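Local coordinates for large adhesion protein (Lap) involved in biofilm formation (Marinobacter hydrocarbonoclasticus, PDB 6XI3) that probably helps bacteria form biofilms, its tandem Ig-like beta-sandwich repeats and the calcium ions between them forming an extended region that holds the adhesin out toward its target, at residues 284-296 against 306-318. Numbering follows the deposited sequence.
Sequences ISSLVDGNLTVEA and VSDSAAGSLDATT. With CA (calcium ion), chain B; EDT ({[-(bis-carboxymethyl-amino)-ethyl]-carboxymethyl-amino}-acetic acid), chain I.
This is the last beta hairpin of one Ig-like repeat, and its open end carries a calcium site at the junction with the next repeat. Asp-289 joins the two segments there. Its OD2 binds calcium at 2.3 Å, beside Asp-315 OD1 and the backbone O of Thr-317. The same OD2 accepts the N-H of Thr-317 on its syn lone pair (N to OD2 3.0 Å). Asp-289 OD1 accepts the N-H of Ala-316 (N to OD1 2.9 Å), which comes from the syn side, 31° out of the carboxylate plane. These bonds fix the rotation of the carboxylate. Asp-343, Asn-399 and a water complete the metal shell.

Antiparallel backbone bonds pair the strands from Gly-290 with Leu-314 to Ala-296 with Asp-308. Leu-314 reaches toward Ile-284 and Leu-287 of the 284-287 turn because its chi1 of 179° turns CG away from the backbone N. Its CD1 meets Ile-284 CD1 tip to tip at 3.9 Å, and its CD2 lies 4.0 Å from Leu-287 CB. At the far end, Ser-307 N donates to O13 of the bound EDT.

Strand 290-299 lies between strands 252-258 and 305-314, the latter outermost in this four-stranded sheet. Val-294 and Ala-296 pack on strand 223-232.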
loop_
_atom_site.group_PDB
_atom_site.type_symbol
_atom_site.label_atom_id
_atom_site.label_comp_id
_atom_site.label_asym_id
_atom_site.label_seq_id
_atom_site.Cartn_x
_atom_site.Cartn_y
_atom_site.Cartn_z
ATOM N N ILE A 284 27.665 2.735 14.901
ATOM C CA ILE A 284 27.836 4.213 14.925
ATOM C C ILE A 284 29.236 4.590 15.405
ATOM O O ILE A 284 29.383 5.739 15.894
ATOM C CB ILE A 284 26.724 4.870 15.757
ATOM C CG1 ILE A 284 26.646 4.310 17.176
ATOM C CG2 ILE A 284 25.416 4.738 15.016
ATOM C CD1 ILE A 284 25.849 5.184 18.116
ATOM N N SER A 285 30.216 3.696 15.207
ATOM C CA SER A 285 31.654 3.960 15.518
ATOM C C SER A 285 32.173 5.145 14.694
ATOM O O SER A 285 33.131 5.778 15.143
ATOM C CB SER A 285 32.512 2.741 15.307
ATOM O OG SER A 285 32.341 2.247 13.983
ATOM N N SER A 286 31.546 5.484 13.559
ATOM C CA SER A 286 31.986 6.635 12.724
ATOM C C SER A 286 31.462 7.962 13.287
ATOM O O SER A 286 31.848 9.001 12.756
ATOM C CB SER A 286 31.595 6.471 11.279
ATOM O OG SER A 286 30.195 6.622 11.104
ATOM N N LEU A 287 30.620 7.965 14.323
ATOM C CA LEU A 287 30.010 9.231 14.800
ATOM C C LEU A 287 30.733 9.747 16.047
ATOM O O LEU A 287 31.338 8.974 16.775
ATOM C CB LEU A 287 28.535 9.006 15.090
ATOM C CG LEU A 287 27.727 8.492 13.901
ATOM C CD1 LEU A 287 26.270 8.375 14.288
ATOM C CD2 LEU A 287 27.887 9.398 12.676
ATOM N N VAL A 288 30.647 11.043 16.287
ATOM C CA VAL A 288 31.356 11.665 17.432
ATOM C C VAL A 288 30.349 11.810 18.557
ATOM O O VAL A 288 29.121 11.839 18.275
ATOM C CB VAL A 288 31.975 13.017 17.034
ATOM C CG1 VAL A 288 32.989 12.841 15.912
ATOM C CG2 VAL A 288 30.918 14.053 16.651
ATOM N N ASP A 289 30.858 12.057 19.759
ATOM C CA ASP A 289 30.027 12.190 20.964
ATOM C C ASP A 289 29.124 13.419 20.864
ATOM O O ASP A 289 29.487 14.406 20.173
ATOM C CB ASP A 289 30.897 12.218 22.215
ATOM C CG ASP A 289 31.476 10.854 22.575
ATOM O OD1 ASP A 289 31.224 9.825 21.812
ATOM O OD2 ASP A 289 32.109 10.801 23.640
ATOM N N GLY A 290 28.019 13.370 21.604
ATOM C CA GLY A 290 27.031 14.459 21.685
ATOM C C GLY A 290 25.656 13.958 21.270
ATOM O O GLY A 290 25.439 12.720 21.242
ATOM N N ASN A 291 24.755 14.884 20.970
ATOM C CA ASN A 291 23.370 14.582 20.529
ATOM C C ASN A 291 23.417 13.770 19.232
ATOM O O ASN A 291 24.301 14.008 18.348
ATOM C CB ASN A 291 22.535 15.857 20.339
ATOM C CG ASN A 291 22.282 16.593 21.640
ATOM O OD1 ASN A 291 22.469 16.040 22.725
ATOM N ND2 ASN A 291 21.851 17.840 21.537
ATOM N N LEU A 292 22.484 12.833 19.123
ATOM C CA LEU A 292 22.197 12.107 17.868
ATOM C C LEU A 292 20.776 12.470 17.460
ATOM O O LEU A 292 19.935 12.605 18.373
ATOM C CB LEU A 292 22.277 10.604 18.120
ATOM C CG LEU A 292 23.647 10.069 18.481
ATOM C CD1 LEU A 292 23.603 8.563 18.530
ATOM C CD2 LEU A 292 24.724 10.530 17.502
ATOM N N THR A 293 20.536 12.590 16.163
ATOM C CA THR A 293 19.179 12.631 15.597
ATOM C C THR A 293 19.016 11.446 14.661
ATOM O O THR A 293 19.817 11.292 13.711
ATOM C CB THR A 293 18.868 13.970 14.934
ATOM O OG1 THR A 293 19.114 14.968 15.929
ATOM C CG2 THR A 293 17.429 14.053 14.486
ATOM N N VAL A 294 17.967 10.676 14.937
ATOM C CA VAL A 294 17.579 9.494 14.150
ATOM C C VAL A 294 16.329 9.884 13.383
ATOM O O VAL A 294 15.361 10.351 14.012
ATOM C CB VAL A 294 17.324 8.280 15.056
ATOM C CG1 VAL A 294 16.797 7.097 14.251
ATOM C CG2 VAL A 294 18.585 7.921 15.819
ATOM N N GLU A 295 16.366 9.682 12.074
ATOM C CA GLU A 295 15.179 9.822 11.219
ATOM C C GLU A 295 14.900 8.491 10.532
ATOM O O GLU A 295 15.874 7.794 10.178
ATOM C CB GLU A 295 15.393 10.910 10.180
ATOM C CG GLU A 295 14.240 10.932 9.180
ATOM C CD GLU A 295 13.727 12.315 8.878
ATOM O OE1 GLU A 295 14.409 13.004 8.098
ATOM O OE2 GLU A 295 12.674 12.700 9.454
ATOM N N ALA A 296 13.612 8.163 10.393
ATOM C CA ALA A 296 13.106 6.945 9.727
ATOM C C ALA A 296 12.042 7.374 8.709
ATOM O O ALA A 296 11.231 8.232 9.056
ATOM C CB ALA A 296 12.542 5.996 10.751
ATOM N N VAL A 306 6.168 8.500 4.860
ATOM C CA VAL A 306 5.827 8.746 6.284
ATOM C C VAL A 306 7.130 8.673 7.072
ATOM O O VAL A 306 7.949 7.771 6.793
ATOM C CB VAL A 306 4.801 7.745 6.798
ATOM C CG1 VAL A 306 3.436 8.068 6.205
ATOM C CG2 VAL A 306 5.227 6.313 6.499
ATOM N N SER A 307 7.288 9.601 8.006
ATOM C CA SER A 307 8.575 9.916 8.661
ATOM C C SER A 307 8.363 10.158 10.146
ATOM O O SER A 307 7.256 10.603 10.543
ATOM C CB SER A 307 9.197 11.105 8.010
ATOM O OG SER A 307 9.866 10.674 6.868
ATOM N N ASP A 308 9.437 9.961 10.916
ATOM C CA ASP A 308 9.530 10.411 12.321
ATOM C C ASP A 308 11.011 10.650 12.604
ATOM O O ASP A 308 11.879 10.194 11.829
ATOM C CB ASP A 308 8.835 9.437 13.274
ATOM C CG ASP A 308 8.661 9.972 14.685
ATOM O OD1 ASP A 308 8.635 11.218 14.830
ATOM O OD2 ASP A 308 8.520 9.157 15.633
ATOM N N SER A 309 11.298 11.361 13.674
ATOM C CA SER A 309 12.678 11.566 14.134
ATOM C C SER A 309 12.708 11.336 15.642
ATOM O O SER A 309 11.643 11.387 16.256
ATOM C CB SER A 309 13.170 12.913 13.750
ATOM O OG SER A 309 12.380 13.888 14.392
ATOM N N ALA A 310 13.875 11.026 16.205
ATOM C CA ALA A 310 14.019 10.822 17.663
ATOM C C ALA A 310 15.428 11.247 18.086
ATOM O O ALA A 310 16.312 11.229 17.239
ATOM C CB ALA A 310 13.764 9.382 17.987
ATOM N N ALA A 311 15.587 11.622 19.351
ATOM C CA ALA A 311 16.851 12.153 19.912
ATOM C C ALA A 311 17.552 10.990 20.594
ATOM O O ALA A 311 16.869 10.126 21.160
ATOM C CB ALA A 311 16.591 13.303 20.870
ATOM N N GLY A 312 18.872 10.948 20.500
ATOM C CA GLY A 312 19.711 10.025 21.284
ATOM C C GLY A 312 20.988 10.739 21.717
ATOM O O GLY A 312 21.146 11.928 21.393
ATOM N N SER A 313 21.876 10.037 22.400
ATOM C CA SER A 313 23.109 10.630 22.958
ATOM C C SER A 313 24.212 9.580 22.935
ATOM O O SER A 313 23.918 8.400 23.207
ATOM C CB SER A 313 22.850 11.179 24.333
ATOM O OG SER A 313 23.980 11.878 24.788
ATOM N N LEU A 314 25.399 9.989 22.493
ATOM C CA LEU A 314 26.563 9.096 22.323
ATOM C C LEU A 314 27.658 9.660 23.218
ATOM O O LEU A 314 27.859 10.903 23.213
ATOM C CB LEU A 314 26.968 9.067 20.846
ATOM C CG LEU A 314 28.173 8.205 20.475
ATOM C CD1 LEU A 314 27.983 6.768 20.917
ATOM C CD2 LEU A 314 28.456 8.274 18.972
ATOM N N ASP A 315 28.254 8.789 24.029
ATOM C CA ASP A 315 29.369 9.174 24.930
ATOM C C ASP A 315 30.376 8.033 24.944
ATOM O O ASP A 315 30.493 7.382 26.005
ATOM C CB ASP A 315 28.827 9.564 26.310
ATOM C CG ASP A 315 29.858 10.237 27.205
ATOM O OD1 ASP A 315 30.982 10.459 26.731
ATOM O OD2 ASP A 315 29.500 10.575 28.360
ATOM N N ALA A 316 31.016 7.758 23.801
ATOM C CA ALA A 316 31.998 6.638 23.666
ATOM C C ALA A 316 33.372 7.030 24.251
ATOM O O ALA A 316 34.140 6.151 24.586
ATOM C CB ALA A 316 32.100 6.217 22.227
ATOM N N THR A 317 33.640 8.320 24.411
ATOM C CA THR A 317 34.937 8.856 24.915
ATOM C C THR A 317 34.689 9.811 26.090
ATOM O O THR A 317 33.974 10.818 25.938
ATOM C CB THR A 317 35.701 9.570 23.796
ATOM O OG1 THR A 317 35.819 8.686 22.683
ATOM C CG2 THR A 317 37.074 10.047 24.220
ATOM N N THR A 318 35.306 9.518 27.217
ATOM C CA THR A 318 35.190 10.291 28.469
ATOM C C THR A 318 35.902 11.619 28.263
ATOM O O THR A 318 37.048 11.560 27.970
ATOM C CB THR A 318 35.838 9.508 29.606
ATOM O OG1 THR A 318 35.112 8.291 29.650
ATOM C CG2 THR A 318 35.797 10.203 30.946
HETATM CA CA CA B . 32.173 12.005 25.609
HETATM O O20 EDT I . 5.270 10.664 15.318
HETATM C C5 EDT I . 4.241 10.530 14.620
HETATM O O19 EDT I . 3.258 9.781 15.007
HETATM C C4 EDT I . 4.156 11.370 13.346
HETATM N N3 EDT I . 5.003 12.608 13.323
HETATM C C2 EDT I . 4.882 13.487 14.531
HETATM C C1 EDT I . 3.456 13.867 14.909
HETATM O O18 EDT I . 3.038 13.614 16.087
HETATM O O17 EDT I . 2.749 14.461 14.062
HETATM C C6 EDT I . 4.672 13.444 12.154
HETATM C C7 EDT I . 5.377 12.891 10.970
HETATM N N8 EDT I . 5.725 13.989 10.057
HETATM C C9 EDT I . 7.108 13.826 9.569
HETATM C C10 EDT I . 7.676 15.042 8.871
HETATM O O16 EDT I . 8.878 15.305 9.074
HETATM O O15 EDT I . 6.960 15.716 8.092
HETATM C C11 EDT I . 4.765 14.045 8.933
HETATM C C12 EDT I . 5.104 13.107 7.782
HETATM O O13 EDT I . 5.382 11.915 8.023
HETATM O O14 EDT I . 5.075 13.521 6.598
HETATM O O HOH W 1 34.196 9.119 20.453
HETATM O O HOH W 2 32.512 13.153 27.677
#